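Local coordinates for GlcNAc-alpha-1,4-Gal-releasing endo-beta-galactosidase (Clostridium perfringens, PDB 1UPS), which probably hydrolyses internal beta-galactosidic linkages in glycans, releasing the disaccharide GlcNAc-alpha-1,4-Gal as a family 16 glycoside hydrolase, at residues A[111-116]-A[159-164]; A[187-192]-A[196-201]; A[167-172]-A[240-245]; A[55-58]-A[62-65]. All coordinates share one frame; numbering follows the deposited sequence.

Contact 1: A[111-116]-A[159-164]; sequences GTTDNH and DWFNSK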
# COMPACT_ATOMS: atom_id res chain seq x y z
N GLY A 111 -21.62 -9.27 5.51
CA GLY A 111 -22.88 -8.52 5.46
C GLY A 111 -23.98 -9.09 6.34
O GLY A 111 -25.17 -8.98 6.01
N THR A 112 -23.61 -9.69 7.47
CA THR A 112 -24.58 -10.22 8.42
C THR A 112 -25.27 -9.13 9.26
O THR A 112 -24.71 -8.04 9.47
CB THR A 112 -23.94 -11.27 9.34
OG1 THR A 112 -24.94 -11.83 10.20
CG2 THR A 112 -22.94 -10.61 10.32
N THR A 113 -26.49 -9.40 9.74
CA THR A 113 -27.13 -8.50 10.70
C THR A 113 -26.90 -8.98 12.13
O THR A 113 -27.37 -8.36 13.08
CB THR A 113 -28.64 -8.33 10.43
OG1 THR A 113 -29.25 -9.62 10.27
CG2 THR A 113 -28.88 -7.64 9.09
N ASP A 114 -26.20 -10.10 12.26
CA ASP A 114 -25.96 -10.74 13.55
C ASP A 114 -24.68 -10.24 14.25
O ASP A 114 -23.69 -10.97 14.36
CB ASP A 114 -25.86 -12.26 13.37
CG ASP A 114 -27.21 -12.95 13.29
OD1 ASP A 114 -28.28 -12.30 13.38
OD2 ASP A 114 -27.28 -14.19 13.12
N ASN A 115 -24.71 -9.01 14.75
CA ASN A 115 -23.62 -8.50 15.60
C ASN A 115 -23.83 -8.88 17.06
O ASN A 115 -24.98 -8.88 17.54
CB ASN A 115 -23.55 -6.97 15.48
CG ASN A 115 -22.45 -6.37 16.33
OD1 ASN A 115 -21.27 -6.50 16.01
ND2 ASN A 115 -22.84 -5.71 17.43
N HIS A 116 -22.74 -9.19 17.76
CA HIS A 116 -22.77 -9.40 19.21
C HIS A 116 -22.07 -8.25 19.92
O HIS A 116 -20.87 -8.00 19.71
CB HIS A 116 -22.16 -10.75 19.59
CG HIS A 116 -22.77 -11.89 18.82
ND1 HIS A 116 -23.91 -12.53 19.24
CD2 HIS A 116 -22.42 -12.45 17.65
CE1 HIS A 116 -24.23 -13.46 18.36
NE2 HIS A 116 -23.34 -13.44 17.38
N ASP A 159 -22.11 1.65 13.65
CA ASP A 159 -22.68 0.42 13.11
C ASP A 159 -21.99 0.12 11.78
O ASP A 159 -21.01 0.81 11.45
CB ASP A 159 -24.21 0.50 13.05
CG ASP A 159 -24.74 1.40 11.95
OD1 ASP A 159 -24.01 1.84 11.02
OD2 ASP A 159 -25.96 1.71 11.94
N TRP A 160 -22.47 -0.88 11.04
CA TRP A 160 -21.92 -1.17 9.70
C TRP A 160 -22.77 -0.57 8.59
O TRP A 160 -22.27 0.16 7.73
CB TRP A 160 -21.77 -2.69 9.48
CG TRP A 160 -21.38 -3.05 8.05
CD1 TRP A 160 -22.21 -3.48 7.04
CD2 TRP A 160 -20.07 -2.99 7.49
NE1 TRP A 160 -21.50 -3.68 5.88
CE2 TRP A 160 -20.17 -3.40 6.13
CE3 TRP A 160 -18.80 -2.63 7.99
CZ2 TRP A 160 -19.07 -3.47 5.28
CZ3 TRP A 160 -17.69 -2.70 7.14
CH2 TRP A 160 -17.83 -3.12 5.79
N PHE A 161 -24.06 -0.88 8.59
CA PHE A 161 -24.88 -0.57 7.42
C PHE A 161 -25.05 0.92 7.11
O PHE A 161 -25.23 1.31 5.94
CB PHE A 161 -26.21 -1.33 7.50
CG PHE A 161 -26.05 -2.81 7.33
CD1 PHE A 161 -26.15 -3.65 8.43
CD2 PHE A 161 -25.73 -3.34 6.09
CE1 PHE A 161 -25.98 -5.04 8.28
CE2 PHE A 161 -25.57 -4.73 5.93
CZ PHE A 161 -25.67 -5.56 7.03
N ASN A 162 -24.95 1.75 8.15
CA ASN A 162 -25.04 3.20 7.94
C ASN A 162 -23.69 3.92 7.96
O ASN A 162 -23.62 5.11 7.66
CB ASN A 162 -26.00 3.82 8.93
CG ASN A 162 -27.39 3.24 8.81
OD1 ASN A 162 -28.08 3.46 7.82
ND2 ASN A 162 -27.80 2.45 9.81
N SER A 163 -22.62 3.18 8.24
CA SER A 163 -21.28 3.77 8.26
C SER A 163 -20.72 3.94 6.85
O SER A 163 -20.92 3.08 5.97
CB SER A 163 -20.32 2.88 9.06
OG SER A 163 -19.03 3.49 9.14
N LYS A 164 -19.99 5.04 6.66
CA LYS A 164 -19.18 5.24 5.47
C LYS A 164 -17.68 5.19 5.84
O LYS A 164 -16.84 5.54 5.02
CB LYS A 164 -19.50 6.59 4.82
CG LYS A 164 -20.90 6.72 4.21

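Contact 2: A[187-192]-A[196-201]; sequences YGWNDP and TSWTIS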
# COMPACT_ATOMS: atom_id res chain seq x y z
N TYR A 187 -9.67 -1.48 -0.37
CA TYR A 187 -11.08 -1.38 -0.80
C TYR A 187 -11.81 -0.55 0.24
O TYR A 187 -11.54 -0.66 1.42
CB TYR A 187 -11.68 -2.79 -0.86
CG TYR A 187 -13.14 -2.84 -1.26
CD1 TYR A 187 -13.61 -2.20 -2.41
CD2 TYR A 187 -14.06 -3.57 -0.49
CE1 TYR A 187 -14.97 -2.27 -2.77
CE2 TYR A 187 -15.41 -3.65 -0.85
CZ TYR A 187 -15.85 -2.99 -1.98
OH TYR A 187 -17.19 -3.06 -2.33
N GLY A 188 -12.75 0.29 -0.21
CA GLY A 188 -13.48 1.16 0.71
C GLY A 188 -14.71 0.56 1.37
O GLY A 188 -15.22 1.13 2.33
N TRP A 189 -15.17 -0.60 0.89
CA TRP A 189 -16.43 -1.19 1.39
C TRP A 189 -17.57 -0.16 1.24
O TRP A 189 -17.93 0.18 0.12
CB TRP A 189 -16.26 -1.75 2.82
CG TRP A 189 -15.34 -2.95 2.85
CD1 TRP A 189 -13.98 -2.94 3.04
CD2 TRP A 189 -15.71 -4.31 2.64
NE1 TRP A 189 -13.49 -4.22 2.97
CE2 TRP A 189 -14.53 -5.08 2.74
CE3 TRP A 189 -16.93 -4.95 2.40
CZ2 TRP A 189 -14.53 -6.48 2.58
CZ3 TRP A 189 -16.94 -6.36 2.26
CH2 TRP A 189 -15.75 -7.10 2.35
N ASN A 190 -18.13 0.33 2.35
CA ASN A 190 -19.24 1.30 2.29
C ASN A 190 -18.81 2.75 2.04
O ASN A 190 -19.68 3.64 1.97
CB ASN A 190 -20.05 1.28 3.59
CG ASN A 190 -20.84 -0.00 3.80
OD1 ASN A 190 -21.01 -0.81 2.88
ND2 ASN A 190 -21.34 -0.18 5.03
N ASP A 191 -17.50 2.99 1.94
CA ASP A 191 -16.97 4.36 1.79
C ASP A 191 -17.00 4.83 0.33
O ASP A 191 -16.26 4.30 -0.49
CB ASP A 191 -15.51 4.40 2.31
CG ASP A 191 -14.95 5.79 2.38
OD1 ASP A 191 -13.83 5.95 2.94
OD2 ASP A 191 -15.55 6.80 1.92
N PRO A 192 -17.83 5.82 -0.03
CA PRO A 192 -17.90 6.27 -1.43
C PRO A 192 -16.66 7.08 -1.83
O PRO A 192 -16.43 7.34 -3.02
CB PRO A 192 -19.15 7.16 -1.45
CG PRO A 192 -19.22 7.72 -0.07
CD PRO A 192 -18.73 6.60 0.85
N THR A 196 -13.21 2.67 -4.37
CA THR A 196 -14.54 2.06 -4.47
C THR A 196 -14.61 0.77 -5.28
O THR A 196 -15.67 0.17 -5.37
CB THR A 196 -15.60 3.06 -4.98
OG1 THR A 196 -15.17 3.62 -6.23
CG2 THR A 196 -15.70 4.25 -4.05
N SER A 197 -13.50 0.39 -5.92
CA SER A 197 -13.32 -0.97 -6.45
C SER A 197 -12.03 -1.54 -5.85
O SER A 197 -11.09 -0.79 -5.60
CB SER A 197 -13.21 -0.96 -7.98
OG SER A 197 -14.38 -0.38 -8.59
N TRP A 198 -11.98 -2.85 -5.64
CA TRP A 198 -10.77 -3.49 -5.10
C TRP A 198 -9.58 -3.15 -6.00
O TRP A 198 -9.72 -3.13 -7.23
CB TRP A 198 -10.92 -5.01 -5.06
CG TRP A 198 -11.53 -5.51 -3.81
CD1 TRP A 198 -12.83 -5.91 -3.63
CD2 TRP A 198 -10.90 -5.61 -2.54
NE1 TRP A 198 -13.03 -6.28 -2.32
CE2 TRP A 198 -11.85 -6.10 -1.63
CE3 TRP A 198 -9.60 -5.35 -2.08
CZ2 TRP A 198 -11.57 -6.31 -0.28
CZ3 TRP A 198 -9.31 -5.56 -0.72
CH2 TRP A 198 -10.30 -6.05 0.15
N THR A 199 -8.42 -2.88 -5.38
CA THR A 199 -7.15 -2.88 -6.11
C THR A 199 -6.26 -3.89 -5.38
O THR A 199 -6.24 -3.89 -4.17
CB THR A 199 -6.51 -1.46 -6.21
OG1 THR A 199 -5.29 -1.53 -6.98
CG2 THR A 199 -6.08 -0.90 -4.83
N ILE A 200 -5.59 -4.77 -6.14
CA ILE A 200 -4.80 -5.86 -5.56
C ILE A 200 -3.58 -6.07 -6.47
O ILE A 200 -3.71 -6.14 -7.70
CB ILE A 200 -5.59 -7.20 -5.54
CG1 ILE A 200 -6.95 -7.08 -4.82
CG2 ILE A 200 -4.72 -8.35 -4.96
CD1 ILE A 200 -7.92 -8.23 -5.20
N SER A 201 -2.39 -6.14 -5.88
CA SER A 201 -1.21 -6.57 -6.63
C SER A 201 -0.37 -7.51 -5.79
O SER A 201 -0.44 -7.47 -4.58
CB SER A 201 -0.37 -5.38 -7.10
OG SER A 201 0.10 -4.61 -6.01
O HOH W 1 -17.78 -1.73 -4.93

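Contact 3: A[167-172]-A[240-245]; sequences GEIDIL and GSPDYE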
# COMPACT_ATOMS: atom_id res chain seq x y z
N GLY A 167 -13.20 1.74 5.34
CA GLY A 167 -12.06 1.41 4.49
C GLY A 167 -11.21 0.26 4.99
O GLY A 167 -11.02 0.09 6.21
N GLU A 168 -10.70 -0.55 4.06
CA GLU A 168 -9.75 -1.64 4.37
C GLU A 168 -8.46 -1.40 3.60
O GLU A 168 -8.51 -1.16 2.38
CB GLU A 168 -10.33 -3.00 3.95
CG GLU A 168 -9.34 -4.15 4.20
CD GLU A 168 -9.90 -5.52 3.86
OE1 GLU A 168 -9.11 -6.48 3.95
OE2 GLU A 168 -11.10 -5.64 3.51
N ILE A 169 -7.32 -1.43 4.29
CA ILE A 169 -6.01 -1.42 3.62
C ILE A 169 -5.28 -2.68 4.02
O ILE A 169 -4.97 -2.87 5.20
CB ILE A 169 -5.15 -0.18 3.99
CG1 ILE A 169 -5.89 1.13 3.69
CG2 ILE A 169 -3.77 -0.23 3.26
CD1 ILE A 169 -5.22 2.36 4.37
N ASP A 170 -5.02 -3.56 3.05
CA ASP A 170 -4.24 -4.76 3.34
C ASP A 170 -2.79 -4.41 3.03
O ASP A 170 -2.37 -4.47 1.89
CB ASP A 170 -4.74 -5.92 2.48
CG ASP A 170 -6.21 -6.18 2.69
OD1 ASP A 170 -6.62 -6.28 3.88
OD2 ASP A 170 -7.01 -6.23 1.74
N ILE A 171 -2.05 -3.98 4.05
CA ILE A 171 -0.66 -3.51 3.85
C ILE A 171 0.21 -4.68 3.43
O ILE A 171 1.12 -4.51 2.63
CB ILE A 171 -0.09 -2.83 5.12
CG1 ILE A 171 -1.04 -1.72 5.62
CG2 ILE A 171 1.30 -2.24 4.86
CD1 ILE A 171 -0.74 -1.31 7.08
N LEU A 172 -0.07 -5.85 4.00
CA LEU A 172 0.57 -7.07 3.57
C LEU A 172 -0.47 -8.18 3.63
O LEU A 172 -1.20 -8.30 4.61
CB LEU A 172 1.76 -7.39 4.50
CG LEU A 172 2.59 -8.62 4.12
CD1 LEU A 172 4.08 -8.40 4.46
CD2 LEU A 172 2.10 -9.86 4.88
N GLY A 240 -5.25 8.52 -3.15
CA GLY A 240 -6.50 8.45 -2.40
C GLY A 240 -6.25 7.76 -1.07
O GLY A 240 -5.39 6.88 -0.98
N SER A 241 -6.96 8.15 -0.02
CA SER A 241 -6.72 7.56 1.30
C SER A 241 -7.92 7.80 2.19
O SER A 241 -8.64 8.79 2.00
CB SER A 241 -5.46 8.17 1.96
OG SER A 241 -5.73 9.46 2.50
N PRO A 242 -8.13 6.91 3.16
CA PRO A 242 -9.20 7.09 4.14
C PRO A 242 -9.00 8.34 4.97
O PRO A 242 -7.86 8.76 5.20
CB PRO A 242 -9.10 5.84 5.01
CG PRO A 242 -8.41 4.84 4.11
CD PRO A 242 -7.38 5.65 3.38
N ASP A 243 -10.10 8.96 5.40
CA ASP A 243 -9.99 10.19 6.19
C ASP A 243 -10.63 10.08 7.59
O ASP A 243 -11.36 10.99 8.05
CB ASP A 243 -10.52 11.38 5.39
CG ASP A 243 -12.02 11.31 5.12
OD1 ASP A 243 -12.61 10.21 5.19
OD2 ASP A 243 -12.68 12.33 4.83
N TYR A 244 -10.34 8.96 8.25
CA TYR A 244 -10.88 8.65 9.58
C TYR A 244 -9.93 7.69 10.27
O TYR A 244 -9.03 7.15 9.63
CB TYR A 244 -12.28 8.02 9.50
CG TYR A 244 -12.45 7.10 8.34
CD1 TYR A 244 -11.97 5.78 8.38
CD2 TYR A 244 -13.07 7.55 7.17
CE1 TYR A 244 -12.12 4.93 7.28
CE2 TYR A 244 -13.22 6.70 6.06
CZ TYR A 244 -12.75 5.40 6.14
OH TYR A 244 -12.88 4.57 5.06
N GLU A 245 -10.13 7.48 11.56
CA GLU A 245 -9.24 6.60 12.33
C GLU A 245 -9.44 5.16 11.90
O GLU A 245 -10.55 4.76 11.56
CB GLU A 245 -9.50 6.74 13.83
CG GLU A 245 -9.12 8.12 14.37
CD GLU A 245 -8.84 8.12 15.86
OE1 GLU A 245 -9.08 7.10 16.53
OE2 GLU A 245 -8.39 9.17 16.37

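Contact 4: A[55-58]-A[62-65]; sequences HWCK and SAKA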
# COMPACT_ATOMS: atom_id res chain seq x y z
N HIS A 55 -16.99 -10.00 17.76
CA HIS A 55 -18.40 -9.58 17.67
C HIS A 55 -19.22 -10.34 16.62
O HIS A 55 -20.46 -10.33 16.67
CB HIS A 55 -18.50 -8.08 17.40
CG HIS A 55 -17.68 -7.63 16.23
ND1 HIS A 55 -16.31 -7.50 16.30
CD2 HIS A 55 -18.03 -7.29 14.97
CE1 HIS A 55 -15.85 -7.09 15.13
NE2 HIS A 55 -16.88 -6.95 14.30
N TRP A 56 -18.56 -11.01 15.66
CA TRP A 56 -19.30 -11.78 14.64
C TRP A 56 -19.72 -13.17 15.12
O TRP A 56 -20.55 -13.81 14.50
CB TRP A 56 -18.54 -11.90 13.31
CG TRP A 56 -18.26 -10.57 12.65
CD1 TRP A 56 -17.05 -10.15 12.16
CD2 TRP A 56 -19.19 -9.50 12.43
NE1 TRP A 56 -17.18 -8.88 11.64
CE2 TRP A 56 -18.47 -8.45 11.80
CE3 TRP A 56 -20.56 -9.31 12.72
CZ2 TRP A 56 -19.07 -7.23 11.46
CZ3 TRP A 56 -21.17 -8.10 12.36
CH2 TRP A 56 -20.41 -7.06 11.74
N CYS A 57 -19.16 -13.64 16.23
CA CYS A 57 -19.27 -15.04 16.59
C CYS A 57 -20.11 -15.23 17.85
O CYS A 57 -19.87 -14.57 18.86
CB CYS A 57 -17.86 -15.61 16.80
SG CYS A 57 -16.67 -15.00 15.57
N LYS A 58 -21.11 -16.11 17.78
CA LYS A 58 -22.03 -16.29 18.91
C LYS A 58 -21.22 -16.61 20.17
O LYS A 58 -21.38 -15.92 21.21
CB LYS A 58 -23.08 -17.37 18.62
N SER A 62 -14.10 -19.26 20.23
CA SER A 62 -13.61 -19.89 18.99
C SER A 62 -12.60 -19.00 18.25
O SER A 62 -11.74 -19.50 17.52
CB SER A 62 -14.78 -20.30 18.04
OG SER A 62 -15.61 -19.21 17.59
N ALA A 63 -12.72 -17.69 18.46
CA ALA A 63 -11.96 -16.69 17.71
C ALA A 63 -10.63 -16.35 18.37
O ALA A 63 -9.89 -15.49 17.89
CB ALA A 63 -12.82 -15.44 17.50
N LYS A 64 -10.30 -17.02 19.47
CA LYS A 64 -9.02 -16.77 20.17
C LYS A 64 -7.80 -17.22 19.35
O LYS A 64 -7.80 -18.30 18.75
CB LYS A 64 -9.00 -17.43 21.55
CG LYS A 64 -7.85 -16.90 22.45
CD LYS A 64 -8.10 -17.10 23.94
CE LYS A 64 -6.97 -16.45 24.77
NZ LYS A 64 -7.34 -15.09 25.31
N ALA A 65 -6.74 -16.40 19.39
CA ALA A 65 -5.50 -16.66 18.67
C ALA A 65 -4.61 -17.63 19.42
O ALA A 65 -4.65 -17.68 20.66
CB ALA A 65 -4.75 -15.36 18.44

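Contact 1: A[111-116]-A[159-164]
Phe161 pushes the edge of its ring against the backbone of Gly111 and Thr112 and makes nearly all of this small contact. Its CE1 lies 3.5 Å from Thr112 O, and its CZ is 3.6 Å from Gly111 O; both carbonyl oxygens sit near the ring plane, facing the C-H edge. The Thr113 side chain crosses that of Phe161 at about a right angle and touches it with CG2, 4.0 Å from Phe161 CE1. With its CG beside the backbone N (chi1 -69°), Phe161 swings its ring across the gap, while CD1 of the preceding Trp160 lies 3.6 Å above the centre of one ring face. These are two surface loops of a glycoside hydrolase family 16 domain, one before strand 121-122 and the other between strands 145-152 and 168-170 of the beta sandwich. Each loop is stiffened from within. Thr112 OG1 accepts from Asp114 N in an ST turn, and Thr112 O also takes a bond from Asn108 ND2. Across the gap, a type I turn runs from Trp160 to Ser163. Asp159 braces it twice: OD1 accepts from Asn162 N in an Asx motif, and OD2 accepts on its syn side from Asn162 ND2 at 2.9 Å.

Contact 2: A[187-192]-A[196-201]
Tyr187 and Trp198 stack where a beta hairpin of the family 16 sandwich opens into its loop: Tyr187 ends strand 181-187, and Trp198 comes just before strand 199-204. These aromatics border strand 168-170, which bears the probable catalytic acids; Trp198 packs on Glu168 and Asp170. The phenol ring lies offset over the five-membered ring of the indole, centroids 4.0 Å apart and planes 20° from parallel. Tyr187 CB meanwhile sits over the centre of the six-membered ring, 3.2 Å from its centroid, a close CH-pi contact almost along the ring normal. Placing CG anti to the backbone N (chi1 179°) lays the phenol back along the loop. Gly188 then starts a type II' turn, closed by Asp191 N bonding to Gly188 O. Trp189, with positive phi in the turn, brings its backbone N over the centre of the Tyr187 ring on the face opposite Trp198, so the phenol is held between the two. Tyr187 CD2 in turn lies 3.4 Å above one face of the Trp189 indole, offset toward its rim. That indole reaches Trp198 more loosely, CZ2 to CZ2 at 4.1 Å, while its NE1 is hydrogen-bonded to Glu168 OE2. Asp191 OD1 hydrogen-bonds Tyr244 OH, and its backbone O meets the Thr196 methyl. Pro192 O comes closer, 3.3 Å from Thr196 CG2. No direct hydrogen bond joins the segments. A water spans them instead, lying at the phenol's edge 3.0 Å from Tyr187 OH and donating to Thr196 O at 2.9 Å.

Contact 3: A[167-172]-A[240-245]
Tyr244 brings its hydroxyl to the start of strand 168-170, where OH accepts from Gly167 N at 2.9 Å with a bent N-H...O angle of 138°. Strand 168-170 belongs to a sheet of the family 16 beta sandwich, and the sequence from Glu168 onward matches the ExDxxE signature that carries the catalytic acids in relatives. A classic beta bulge follows at Ile171 and Leu172, both facing Trp148, consistent with the bulged ExDxxE form of the family. The chain at 240-245 is the loop joining strands 233-239 and 246-254.

The tyrosine takes a demanding rotamer: CG sits between the backbone N and the carbonyl carbon, at a chi1 of only 36°. This brings the ring back over its own loop, with Pro242 CB lying 3.8 Å above one face toward the rim. Gly167 N meets the phenol near the ring plane, and with no side chain at Gly167 the oxygen can also settle 3.3 Å from Gly167 CA. The same OH is hydrogen-bonded to Asp191 OD1, so two partners fix the end of the ring.

The apolar half belongs to Ile169. Its CG1 branch runs beside the backbone N (chi1 -56°) and then extends, sending CD1 toward the proline; the same side chain packs on Leu226, Phe228 and Met219. Glu168 points away on the other side of the strand, fully extended, and its OE2 accepts from Trp189 NE1. The ring of Pro242 is met at its outer carbons, with Ile169 CD1 4.0 Å from CG and 4.1 Å from CD.

Contact 4: A[55-58]-A[62-65]
Cys57 turns its side chain onto Ser62 and Ala63, and three side chains make the whole contact. The closer-packed, buried part is the sulfur against a methyl, Cys57 SG to Ala63 CB at 4.3 Å, an apolar touch with no hydrogen bond behind it. Ser62 forms the rim: Cys57 CB lies 4.3 Å from Ser62 OG, but the hydroxyl has its polar partners in Trp85 O and Asp59 O. A covalent link adds to this: Cys57 SG forms a disulfide with Cys86, tying the long excursion between strands 30-36 and 66-70 of this family 16 domain to the chain after strand 73-78. Each side brings a short 3-10 turn, one ending at Trp56 and the other at Ala63. The first, which leads into Cys57, is steadied from within, as His55 CD2 lies 3.4 Å above the centre of the Trp56 ring and His55 NE2 is hydrogen-bonded to Ile106 O. On the open side, partly exposed Lys58 points away from Ser62 and Ala63 and is modelled only as far as CB. Beyond the second turn, Lys64 is held separately by a salt bridge from its NZ to Asp50.

In the fold
Contacts 3 and 4 are buried; contacts 1 and 2 lie at the surface. Contacts 2 and 3 share one sheet, where strand 168-170 pairs with strand 181-187, and their centres lie about 9 Å apart. Contact 3 mixes aliphatic packing with a single polar bond; contact 2, at the sheet's outer hairpin, relies on aromatic stacking and water, and the Asp191-Tyr244 hydrogen bond connects them. Contact 1, ring edge against carbonyls, reaches contact 2 through a weak hydrogen bond from Asn190 ND2 to Trp160 O and the packing of Trp160 on Trp189. Contact 4, small and centred about 24 Å from contact 3, sits beside the Cys57-Cys86 disulfide; a backbone hydrogen bond between His55 and His116 joins it to contact 1.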